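Local structure of putative iron binding protein (Bordetella pertussis Tohama I, 1Y9U) at residues P21-F26 and V34-V39; S86-N91 and Y260-P265; V148-A153 and D298-A303; S240-A245 and K256-L261. The protein probably binds ferric iron in the periplasm through tyrosine side chains, as a solute-binding protein that would serve bacterial iron uptake. All blocks are in the same frame, centred on the assembly; numbering follows the deposited sequence.

Contact 1 (P21-F26 and V34-V39); sequences PLLDAF and VNTVFV
A beta-alpha-beta unit at the start of the chain supplies both sides of this contact: strand 7-12, helix 20-30 and strand 33-38, with the two strands parallel neighbours in the sheet and the helix packed over one of its faces. Leu23 and Phe26 of the helix meet Val34 and Thr36, alternate residues of the strand that point their side chains toward it. Within the segments the helix runs back against the strand at 157°, with the axes 9.4 Å apart, as expected for the return limb of such a crossover. Val34 gives the largest share of the interface. Its two methyls divide the work: CG2 sits at the edge of the Phe26 ring, near the ring plane, 3.6 Å from CD2 of Phe26, while CG1 faces Leu23 more loosely, 4.3 Å from CD2 of Leu23. The ring reaches CG2 of Val34 because CG of Phe26 stands anti to the backbone N (chi1 173°), and the two side chains meet at about a right angle. Phe26 also meets the ring of Tyr260 from helix 251-261, with the planes inclined at about 50°, and Leu23 also touches Leu10 of strand 7-12 and Leu257, so both residues are buried between the sheet and that second helix. Two residues along the strand from Val34, Thr36 OG1 makes a weak hydrogen bond with Gln20 OE1. The same oxygen, OG1 of Thr36, lies 3.4 Å from the methyl CD1 of Leu23.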
loop_
_atom_site.group_PDB
_atom_site.type_symbol
_atom_site.label_atom_id
_atom_site.label_comp_id
_atom_site.label_asym_id
_atom_site.label_seq_id
_atom_site.Cartn_x
_atom_site.Cartn_y
_atom_site.Cartn_z
ATOM N N PRO A 21 -12.156 -6.080 15.208
ATOM C CA PRO A 21 -11.667 -7.041 16.196
ATOM C C PRO A 21 -10.439 -6.548 16.974
ATOM O O PRO A 21 -10.426 -6.660 18.197
ATOM C CB PRO A 21 -11.367 -8.280 15.355
ATOM C CG PRO A 21 -12.347 -8.168 14.210
ATOM C CD PRO A 21 -12.325 -6.707 13.875
ATOM N N LEU A 22 -9.447 -5.976 16.305
ATOM C CA LEU A 22 -8.272 -5.509 17.029
ATOM C C LEU A 22 -8.579 -4.253 17.871
ATOM O O LEU A 22 -8.014 -4.083 18.937
ATOM C CB LEU A 22 -7.063 -5.341 16.093
ATOM C CG LEU A 22 -7.081 -4.259 15.019
ATOM C CD1 LEU A 22 -6.641 -2.919 15.538
ATOM C CD2 LEU A 22 -6.165 -4.675 13.861
ATOM N N LEU A 23 -9.518 -3.413 17.436
ATOM C CA LEU A 23 -9.960 -2.281 18.234
ATOM C C LEU A 23 -10.714 -2.736 19.485
ATOM O O LEU A 23 -10.550 -2.145 20.561
ATOM C CB LEU A 23 -10.833 -1.338 17.404
ATOM C CG LEU A 23 -10.142 -0.659 16.224
ATOM C CD1 LEU A 23 -11.151 0.192 15.480
ATOM C CD2 LEU A 23 -8.977 0.176 16.690
ATOM N N ASP A 24 -11.517 -3.784 19.336
ATOM C CA ASP A 24 -12.254 -4.348 20.474
ATOM C C ASP A 24 -11.303 -4.936 21.506
ATOM O O ASP A 24 -11.551 -4.826 22.713
ATOM C CB ASP A 24 -13.257 -5.426 20.027
ATOM C CG ASP A 24 -14.466 -4.845 19.307
ATOM O OD1 ASP A 24 -15.215 -5.643 18.718
ATOM O OD2 ASP A 24 -14.732 -3.629 19.274
ATOM N N ALA A 25 -10.227 -5.578 21.053
ATOM C CA ALA A 25 -9.231 -6.103 21.992
ATOM C C ALA A 25 -8.555 -4.965 22.768
ATOM O O ALA A 25 -8.384 -5.047 23.986
ATOM C CB ALA A 25 -8.214 -6.927 21.271
ATOM N N PHE A 26 -8.213 -3.883 22.079
ATOM C CA PHE A 26 -7.614 -2.721 22.731
ATOM C C PHE A 26 -8.550 -2.149 23.787
ATOM O O PHE A 26 -8.121 -1.821 24.887
ATOM C CB PHE A 26 -7.248 -1.651 21.705
ATOM C CG PHE A 26 -6.778 -0.360 22.292
ATOM C CD1 PHE A 26 -5.454 -0.176 22.609
ATOM C CD2 PHE A 26 -7.650 0.691 22.491
ATOM C CE1 PHE A 26 -5.005 1.019 23.118
ATOM C CE2 PHE A 26 -7.211 1.885 23.006
ATOM C CZ PHE A 26 -5.875 2.049 23.323
ATOM N N VAL A 34 -13.248 2.876 22.327
ATOM C CA VAL A 34 -12.819 3.327 21.015
ATOM C C VAL A 34 -14.039 3.722 20.187
ATOM O O VAL A 34 -14.933 2.916 20.004
ATOM C CB VAL A 34 -12.022 2.235 20.290
ATOM C CG1 VAL A 34 -11.593 2.728 18.925
ATOM C CG2 VAL A 34 -10.802 1.849 21.121
ATOM N N ASN A 35 -14.058 4.964 19.716
ATOM C CA ASN A 35 -15.081 5.440 18.785
ATOM C C ASN A 35 -14.529 5.339 17.381
ATOM O O ASN A 35 -13.574 6.027 17.045
ATOM C CB ASN A 35 -15.449 6.885 19.075
ATOM C CG ASN A 35 -15.876 7.095 20.518
ATOM O OD1 ASN A 35 -16.728 6.373 21.026
ATOM N ND2 ASN A 35 -15.257 8.060 21.182
ATOM N N THR A 36 -15.132 4.477 16.575
ATOM C CA THR A 36 -14.685 4.248 15.206
ATOM C C THR A 36 -15.548 5.108 14.307
ATOM O O THR A 36 -16.764 4.921 14.254
ATOM C CB THR A 36 -14.839 2.772 14.812
ATOM O OG1 THR A 36 -14.031 1.935 15.655
ATOM C CG2 THR A 36 -14.287 2.532 13.402
ATOM N N VAL A 37 -14.916 6.055 13.624
ATOM C CA VAL A 37 -15.579 6.973 12.704
ATOM C C VAL A 37 -15.069 6.717 11.289
ATOM O O VAL A 37 -13.965 7.109 10.936
ATOM C CB VAL A 37 -15.359 8.443 13.099
ATOM C CG1 VAL A 37 -16.020 9.382 12.082
ATOM C CG2 VAL A 37 -15.922 8.709 14.504
ATOM N N PHE A 38 -15.912 6.086 10.476
ATOM C CA PHE A 38 -15.574 5.742 9.106
ATOM C C PHE A 38 -15.779 6.962 8.210
ATOM O O PHE A 38 -16.896 7.524 8.137
ATOM C CB PHE A 38 -16.437 4.570 8.654
ATOM C CG PHE A 38 -16.218 4.157 7.214
ATOM C CD1 PHE A 38 -14.946 3.913 6.719
ATOM C CD2 PHE A 38 -17.300 3.995 6.359
ATOM C CE1 PHE A 38 -14.765 3.537 5.404
ATOM C CE2 PHE A 38 -17.107 3.626 5.040
ATOM C CZ PHE A 38 -15.847 3.386 4.572
ATOM N N VAL A 39 -14.716 7.376 7.537
ATOM C CA VAL A 39 -14.746 8.501 6.610
ATOM C C VAL A 39 -14.334 8.003 5.217
ATOM O O VAL A 39 -13.141 7.946 4.885
ATOM C CB VAL A 39 -13.822 9.643 7.080
ATOM C CG1 VAL A 39 -13.936 10.844 6.165
ATOM C CG2 VAL A 39 -14.132 10.030 8.540
#

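Contact 2 (S86-N91 and Y260-P265); sequences SVVPAN and YLVSEP
Val87 and Val262 carry most of this buried contact, with Val88 adding one methyl. CG1 of Val87 lies 3.7 Å from the carbonyl O of Val262 and 3.8 Å from CB of Val262, so one methyl touches both backbone and side chain. CG2 of Val262 rests 4.1 Å from CB of Val87, and CG1 of Val262 meets CG2 of Val88 at 4.1 Å, these two side chains crossing at about a right angle. With chi1 at -56°, Val262 has CG1 anti to its own carbonyl carbon, facing Val88, and CG2 between the backbone N and the carbonyl carbon, facing Val87.

The next shell fixes the turn that carries Val262, between helices 251-261 and 264-273. Tyr260 O accepts from both N and OG of Ser263; OG of Ser263 is 2.7 Å from O of Tyr260, in the carbonyl plane and on a lone pair. Ser263 is also the N-cap of the following helix. Further out, Gln267 bonds to Leu261 O, and Leu102 touches Val262. Apolar methyls thus hold the interface, and the one polar atom they touch, Val262 O, is satisfied by Arg280, so the fit rests on shape and apolar burial.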
loop_
_atom_site.group_PDB
_atom_site.type_symbol
_atom_site.label_atom_id
_atom_site.label_comp_id
_atom_site.label_asym_id
_atom_site.label_seq_id
_atom_site.Cartn_x
_atom_site.Cartn_y
_atom_site.Cartn_z
ATOM N N SER A 86 11.002 2.664 17.229
ATOM C CA SER A 86 11.778 1.444 17.217
ATOM C C SER A 86 11.126 0.324 16.444
ATOM O O SER A 86 11.785 -0.646 16.133
ATOM C CB SER A 86 12.077 0.975 18.643
ATOM O OG SER A 86 10.911 0.589 19.344
ATOM N N VAL A 87 9.819 0.423 16.197
ATOM C CA VAL A 87 9.089 -0.569 15.414
ATOM C C VAL A 87 9.069 -0.221 13.930
ATOM O O VAL A 87 9.317 -1.065 13.093
ATOM C CB VAL A 87 7.629 -0.727 15.896
ATOM C CG1 VAL A 87 6.845 -1.608 14.925
ATOM C CG2 VAL A 87 7.601 -1.306 17.294
ATOM N N VAL A 88 8.746 1.013 13.613
ATOM C CA VAL A 88 8.558 1.411 12.214
ATOM C C VAL A 88 9.896 1.855 11.636
ATOM O O VAL A 88 10.510 2.777 12.168
ATOM C CB VAL A 88 7.541 2.551 12.137
ATOM C CG1 VAL A 88 7.363 3.011 10.693
ATOM C CG2 VAL A 88 6.200 2.111 12.724
ATOM N N PRO A 89 10.371 1.223 10.563
ATOM C CA PRO A 89 11.640 1.654 9.954
ATOM C C PRO A 89 11.620 3.140 9.581
ATOM O O PRO A 89 10.580 3.688 9.233
ATOM C CB PRO A 89 11.737 0.773 8.699
ATOM C CG PRO A 89 10.985 -0.456 9.046
ATOM C CD PRO A 89 9.799 0.058 9.855
ATOM N N ALA A 90 12.773 3.796 9.648
ATOM C CA ALA A 90 12.868 5.229 9.435
ATOM C C ALA A 90 12.329 5.678 8.069
ATOM O O ALA A 90 11.712 6.728 7.960
ATOM C CB ALA A 90 14.330 5.712 9.627
ATOM N N ASN A 91 12.538 4.861 7.043
ATOM C CA ASN A 91 12.036 5.220 5.719
ATOM C C ASN A 91 10.509 5.156 5.579
ATOM O O ASN A 91 9.955 5.619 4.583
ATOM C CB ASN A 91 12.753 4.393 4.637
ATOM C CG ASN A 91 12.341 2.940 4.632
ATOM O OD1 ASN A 91 12.279 2.288 5.668
ATOM N ND2 ASN A 91 12.076 2.412 3.429
ATOM N N TYR A 260 -0.352 0.805 20.189
ATOM C CA TYR A 260 -0.989 -0.509 20.137
ATOM C C TYR A 260 -1.024 -1.042 18.694
ATOM O O TYR A 260 -0.799 -2.220 18.448
ATOM C CB TYR A 260 -2.417 -0.442 20.707
ATOM C CG TYR A 260 -3.239 -1.656 20.392
ATOM C CD1 TYR A 260 -3.023 -2.851 21.040
ATOM C CD2 TYR A 260 -4.200 -1.623 19.394
ATOM C CE1 TYR A 260 -3.762 -3.967 20.748
ATOM C CE2 TYR A 260 -4.948 -2.724 19.091
ATOM C CZ TYR A 260 -4.731 -3.908 19.761
ATOM O OH TYR A 260 -5.481 -5.029 19.467
ATOM N N LEU A 261 -1.291 -0.152 17.753
ATOM C CA LEU A 261 -1.437 -0.552 16.351
ATOM C C LEU A 261 -0.152 -1.098 15.732
ATOM O O LEU A 261 -0.223 -1.835 14.743
ATOM C CB LEU A 261 -1.997 0.595 15.494
ATOM C CG LEU A 261 -3.472 0.944 15.749
ATOM C CD1 LEU A 261 -3.849 2.235 15.066
ATOM C CD2 LEU A 261 -4.405 -0.162 15.330
ATOM N N VAL A 262 1.003 -0.789 16.321
ATOM C CA VAL A 262 2.288 -1.392 15.906
ATOM C C VAL A 262 2.795 -2.505 16.829
ATOM O O VAL A 262 3.875 -3.047 16.604
ATOM C CB VAL A 262 3.393 -0.334 15.689
ATOM C CG1 VAL A 262 2.903 0.683 14.662
ATOM C CG2 VAL A 262 3.840 0.297 16.992
ATOM N N SER A 263 1.997 -2.880 17.831
ATOM C CA SER A 263 2.306 -4.009 18.699
ATOM C C SER A 263 2.193 -5.309 17.906
ATOM O O SER A 263 1.519 -5.364 16.869
ATOM C CB SER A 263 1.364 -4.036 19.907
ATOM O OG SER A 263 0.059 -4.505 19.581
ATOM N N GLU A 264 2.867 -6.363 18.355
ATOM C CA GLU A 264 2.827 -7.616 17.626
ATOM C C GLU A 264 1.398 -8.178 17.505
ATOM O O GLU A 264 0.972 -8.521 16.401
ATOM C CB GLU A 264 3.798 -8.674 18.173
ATOM C CG GLU A 264 3.689 -9.960 17.375
ATOM C CD GLU A 264 4.778 -10.988 17.598
ATOM O OE1 GLU A 264 4.552 -12.156 17.181
ATOM O OE2 GLU A 264 5.861 -10.648 18.137
ATOM N N PRO A 265 0.626 -8.289 18.583
ATOM C CA PRO A 265 -0.738 -8.813 18.448
ATOM C C PRO A 265 -1.604 -8.008 17.462
ATOM O O PRO A 265 -2.327 -8.602 16.638
ATOM C CB PRO A 265 -1.282 -8.763 19.881
ATOM C CG PRO A 265 -0.091 -8.823 20.721
ATOM C CD PRO A 265 0.949 -8.009 19.996
#

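Contact 3 (V148-A153 and D298-A303); sequences VAAMIA and DTLPVA
Leu300 alone makes every close contact here, from a loop without regular structure, spreading its two methyls over one face of a helix. It directs CD2 to Ala150, 3.8 Å from CB of Ala150, and CD1 to Ala153, 4.0 Å from CB of Ala153. The two alanines are three residues apart, hence on the same side of helix 142-155, and their short side chains let the leucine come close to the helix backbone: CD2 of Leu300 is also 4.0 Å from CA of Ala150. With CG anti to the backbone N (chi1 -173°), Leu300 extends from the loop toward the helix.

An Asx turn shapes the loop just before it. OD1 of Asp298 accepts from the backbone N of Leu300 at 3.1 Å; the bond is nearly straight at the hydrogen, 169°, but the donor stands above the carboxylate plane, 68° out of it. Asn91 holds the following carbonyl, Leu300 O, through its ND2. Tyr143, which binds Fe(3+) in a structure of this protein though no iron is present here, lies on the same helix, its side chain about 12 Å from that of Ala150. Leu300 and Asp298 also touch His154 further along. Other faces of helix 142-155 pack on helix 157-170 through Val148 and Met151, and on Tyr308 of helix 303-318 through Ala149, Ile152 and Ala153.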
loop_
_atom_site.group_PDB
_atom_site.type_symbol
_atom_site.label_atom_id
_atom_site.label_comp_id
_atom_site.label_asym_id
_atom_site.label_seq_id
_atom_site.Cartn_x
_atom_site.Cartn_y
_atom_site.Cartn_z
ATOM N N VAL A 148 5.732 4.709 -10.519
ATOM C CA VAL A 148 6.400 5.636 -11.449
ATOM C C VAL A 148 7.160 6.721 -10.688
ATOM O O VAL A 148 8.282 7.051 -11.034
ATOM C CB VAL A 148 5.394 6.225 -12.469
ATOM C CG1 VAL A 148 6.056 7.279 -13.383
ATOM C CG2 VAL A 148 4.813 5.079 -13.305
ATOM N N ALA A 149 6.559 7.256 -9.637
ATOM C CA ALA A 149 7.219 8.282 -8.817
ATOM C C ALA A 149 8.483 7.740 -8.164
ATOM O O ALA A 149 9.527 8.390 -8.157
ATOM C CB ALA A 149 6.258 8.839 -7.770
ATOM N N ALA A 150 8.424 6.523 -7.645
ATOM C CA ALA A 150 9.606 5.908 -7.059
ATOM C C ALA A 150 10.676 5.679 -8.125
ATOM O O ALA A 150 11.871 5.829 -7.877
ATOM C CB ALA A 150 9.238 4.596 -6.382
ATOM N N MET A 151 10.256 5.301 -9.331
ATOM C CA MET A 151 11.200 5.092 -10.423
ATOM C C MET A 151 11.907 6.408 -10.803
ATOM O O MET A 151 13.096 6.402 -11.078
ATOM C CB MET A 151 10.514 4.475 -11.652
ATOM C CG MET A 151 11.503 4.016 -12.731
ATOM S SD MET A 151 10.685 3.138 -14.086
ATOM C CE MET A 151 10.364 1.543 -13.328
ATOM N N ILE A 152 11.197 7.527 -10.805
ATOM C CA ILE A 152 11.861 8.826 -11.061
ATOM C C ILE A 152 12.891 9.079 -9.965
ATOM O O ILE A 152 14.020 9.477 -10.233
ATOM C CB ILE A 152 10.855 9.980 -11.147
ATOM C CG1 ILE A 152 9.879 9.761 -12.312
ATOM C CG2 ILE A 152 11.580 11.321 -11.301
ATOM C CD1 ILE A 152 8.718 10.687 -12.329
ATOM N N ALA A 153 12.503 8.847 -8.711
ATOM C CA ALA A 153 13.403 9.077 -7.586
ATOM C C ALA A 153 14.693 8.270 -7.704
ATOM O O ALA A 153 15.788 8.771 -7.403
ATOM C CB ALA A 153 12.709 8.749 -6.280
ATOM N N ASP A 298 12.160 -1.669 -0.577
ATOM C CA ASP A 298 12.922 -0.536 -1.080
ATOM C C ASP A 298 13.336 0.363 0.081
ATOM O O ASP A 298 12.498 0.742 0.898
ATOM C CB ASP A 298 12.045 0.191 -2.096
ATOM C CG ASP A 298 12.771 1.226 -2.892
ATOM O OD1 ASP A 298 13.972 1.509 -2.652
ATOM O OD2 ASP A 298 12.163 1.828 -3.800
ATOM N N THR A 299 14.628 0.711 0.145
ATOM C CA THR A 299 15.099 1.630 1.191
ATOM C C THR A 299 14.669 3.077 0.984
ATOM O O THR A 299 14.779 3.903 1.891
ATOM C CB THR A 299 16.618 1.587 1.343
ATOM O OG1 THR A 299 17.241 1.865 0.080
ATOM C CG2 THR A 299 17.104 0.207 1.779
ATOM N N LEU A 300 14.158 3.389 -0.207
ATOM C CA LEU A 300 13.665 4.717 -0.514
ATOM C C LEU A 300 12.704 5.205 0.580
ATOM O O LEU A 300 11.788 4.472 0.973
ATOM C CB LEU A 300 12.927 4.686 -1.862
ATOM C CG LEU A 300 12.490 6.026 -2.420
ATOM C CD1 LEU A 300 13.709 6.767 -2.984
ATOM C CD2 LEU A 300 11.451 5.868 -3.519
ATOM N N PRO A 301 12.871 6.415 1.093
ATOM C CA PRO A 301 11.832 7.002 1.936
ATOM C C PRO A 301 10.531 7.101 1.156
ATOM O O PRO A 301 10.527 7.634 0.054
ATOM C CB PRO A 301 12.402 8.385 2.286
ATOM C CG PRO A 301 13.856 8.228 2.117
ATOM C CD PRO A 301 14.043 7.301 0.958
ATOM N N VAL A 302 9.444 6.533 1.663
ATOM C CA VAL A 302 8.198 6.553 0.902
ATOM C C VAL A 302 7.675 7.958 0.703
ATOM O O VAL A 302 6.890 8.197 -0.203
ATOM C CB VAL A 302 7.093 5.639 1.488
ATOM C CG1 VAL A 302 7.479 4.186 1.309
ATOM C CG2 VAL A 302 6.782 5.968 2.960
ATOM N N ALA A 303 8.129 8.916 1.516
ATOM C CA ALA A 303 7.771 10.308 1.277
ATOM C C ALA A 303 8.183 10.794 -0.126
ATOM O O ALA A 303 7.525 11.668 -0.673
ATOM C CB ALA A 303 8.341 11.213 2.353
#

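Contact 4 (S240-A245 and K256-L261); sequences SGAAVA and KLLEYL
Leu258, Ala242 and Val244 make this contact, in which a leucine of helix 251-261 drops onto strand 237-245. Leu258 has the largest buried share and forks over the strand: CD1 lies 3.7 Å from CB of Ala242, and CD2 is 4.0 Å from CG2 of Val244. Ala242 and Val244 are alternate residues, and each offers one methyl to one branch of the leucine. The CB of Ala242 points toward the helix. The backbones come nearest at this pair, with the CA atoms of Ala242 and Leu258 7.6 Å apart. The CB bond of Val244 points across the line to the helix, and chi1 of 174° leaves CG2, anti to the carbonyl carbon, as the methyl that meets CD2 of Leu258. Leu258 carries its CG anti to the backbone N (chi1 -176°), which sends the fork out from the helix toward the sheet.

All three residues are buried, and the meeting is entirely between hydrocarbon groups. Around it, Ile79 touches both Leu258 and Val244, Tyr100 packs on Leu258, and Leu102 lies against Ala242. Strand 237-245 runs between strands 58-62 and 100-112, antiparallel to both: backbone hydrogen bonds join Gly241 and Ala243 to Thr61 and Leu59, and Ala242 to Tyr100. Helix 251-261 thus lies over this part of the sheet, with Leu257 reaching strand 58-62 and helix 20-30, and Leu261 touching both neighbouring strands.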
loop_
_atom_site.group_PDB
_atom_site.type_symbol
_atom_site.label_atom_id
_atom_site.label_comp_id
_atom_site.label_asym_id
_atom_site.label_seq_id
_atom_site.Cartn_x
_atom_site.Cartn_y
_atom_site.Cartn_z
ATOM N N SER A 240 -0.388 1.637 4.264
ATOM C CA SER A 240 -1.428 2.270 5.084
ATOM C C SER A 240 -0.722 2.889 6.285
ATOM O O SER A 240 0.392 2.507 6.620
ATOM C CB SER A 240 -2.499 1.282 5.550
ATOM O OG SER A 240 -2.009 0.463 6.610
ATOM N N GLY A 241 -1.372 3.837 6.934
ATOM C CA GLY A 241 -0.712 4.490 8.051
ATOM C C GLY A 241 -1.617 5.412 8.814
ATOM O O GLY A 241 -2.803 5.498 8.550
ATOM N N ALA A 242 -1.037 6.104 9.789
ATOM C CA ALA A 242 -1.791 6.899 10.722
ATOM C C ALA A 242 -0.956 8.010 11.316
ATOM O O ALA A 242 0.253 8.025 11.247
ATOM C CB ALA A 242 -2.333 5.995 11.815
ATOM N N ALA A 243 -1.666 8.930 11.942
ATOM C CA ALA A 243 -1.088 10.105 12.587
ATOM C C ALA A 243 -2.017 10.527 13.709
ATOM O O ALA A 243 -3.214 10.228 13.671
ATOM C CB ALA A 243 -0.944 11.227 11.598
ATOM N N VAL A 244 -1.463 11.199 14.714
ATOM C CA VAL A 244 -2.296 11.807 15.750
ATOM C C VAL A 244 -2.850 13.136 15.225
ATOM O O VAL A 244 -2.127 13.928 14.640
ATOM C CB VAL A 244 -1.502 12.009 17.038
ATOM C CG1 VAL A 244 -2.329 12.779 18.078
ATOM C CG2 VAL A 244 -1.063 10.662 17.611
ATOM N N ALA A 245 -4.141 13.352 15.419
ATOM C CA ALA A 245 -4.788 14.587 14.951
ATOM C C ALA A 245 -4.289 15.818 15.701
ATOM O O ALA A 245 -3.972 15.754 16.898
ATOM C CB ALA A 245 -6.279 14.476 15.080
ATOM N N LYS A 256 -1.479 6.003 22.879
ATOM C CA LYS A 256 -1.622 4.616 23.312
ATOM C C LYS A 256 -2.196 3.753 22.198
ATOM O O LYS A 256 -1.736 2.647 21.954
ATOM C CB LYS A 256 -2.504 4.514 24.560
ATOM C CG LYS A 256 -1.860 5.030 25.831
ATOM C CD LYS A 256 -2.753 4.802 27.033
ATOM C CE LYS A 256 -1.967 4.980 28.338
ATOM N NZ LYS A 256 -2.818 5.357 29.495
ATOM N N LEU A 257 -3.210 4.259 21.513
ATOM C CA LEU A 257 -3.813 3.517 20.408
ATOM C C LEU A 257 -2.832 3.337 19.255
ATOM O O LEU A 257 -2.703 2.245 18.724
ATOM C CB LEU A 257 -5.092 4.189 19.922
ATOM C CG LEU A 257 -5.787 3.542 18.722
ATOM C CD1 LEU A 257 -6.178 2.113 19.052
ATOM C CD2 LEU A 257 -7.003 4.373 18.357
ATOM N N LEU A 258 -2.107 4.384 18.896
ATOM C CA LEU A 258 -1.188 4.272 17.778
ATOM C C LEU A 258 -0.047 3.305 18.122
ATOM O O LEU A 258 0.368 2.497 17.301
ATOM C CB LEU A 258 -0.701 5.658 17.385
ATOM C CG LEU A 258 0.196 5.832 16.174
ATOM C CD1 LEU A 258 -0.495 5.299 14.960
ATOM C CD2 LEU A 258 0.532 7.303 16.007
ATOM N N GLU A 259 0.438 3.355 19.360
ATOM C CA GLU A 259 1.456 2.412 19.803
ATOM C C GLU A 259 0.907 0.982 19.805
ATOM O O GLU A 259 1.610 0.036 19.459
ATOM C CB GLU A 259 1.999 2.809 21.197
ATOM C CG GLU A 259 2.825 4.080 21.142
ATOM C CD GLU A 259 3.280 4.614 22.485
ATOM O OE1 GLU A 259 2.648 4.242 23.502
ATOM O OE2 GLU A 259 4.259 5.385 22.506
ATOM N N TYR A 260 -0.352 0.805 20.189
ATOM C CA TYR A 260 -0.989 -0.509 20.137
ATOM C C TYR A 260 -1.024 -1.042 18.694
ATOM O O TYR A 260 -0.799 -2.220 18.448
ATOM C CB TYR A 260 -2.417 -0.442 20.707
ATOM C CG TYR A 260 -3.239 -1.656 20.392
ATOM C CD1 TYR A 260 -3.023 -2.851 21.040
ATOM C CD2 TYR A 260 -4.200 -1.623 19.394
ATOM C CE1 TYR A 260 -3.762 -3.967 20.748
ATOM C CE2 TYR A 260 -4.948 -2.724 19.091
ATOM C CZ TYR A 260 -4.731 -3.908 19.761
ATOM O OH TYR A 260 -5.481 -5.029 19.467
ATOM N N LEU A 261 -1.291 -0.152 17.753
ATOM C CA LEU A 261 -1.437 -0.552 16.351
ATOM C C LEU A 261 -0.152 -1.098 15.732
ATOM O O LEU A 261 -0.223 -1.835 14.743
ATOM C CB LEU A 261 -1.997 0.595 15.494
ATOM C CG LEU A 261 -3.472 0.944 15.749
ATOM C CD1 LEU A 261 -3.849 2.235 15.066
ATOM C CD2 LEU A 261 -4.405 -0.162 15.330
#

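Contact 1 closes first along the chain and is followed by the other three; contacts 2 and 3 alternate their segments, and contact 4 is nested within the loop that contact 3 closes. Contacts 1 and 4 have centres about 12 Å apart and reach the same sheet. Helix 251-261 serves contacts 2 and 4, which share Tyr260 and Leu261, and these residues also pack on helix 20-30 of contact 1. The centre of contact 3 stands about 32 Å from that of contact 1, across the chain's centre. Bonds from Asn91 to Leu300 and Val302 join contact 2 to the 298-303 loop, which packs on helix 142-155, the helix that carries Tyr143.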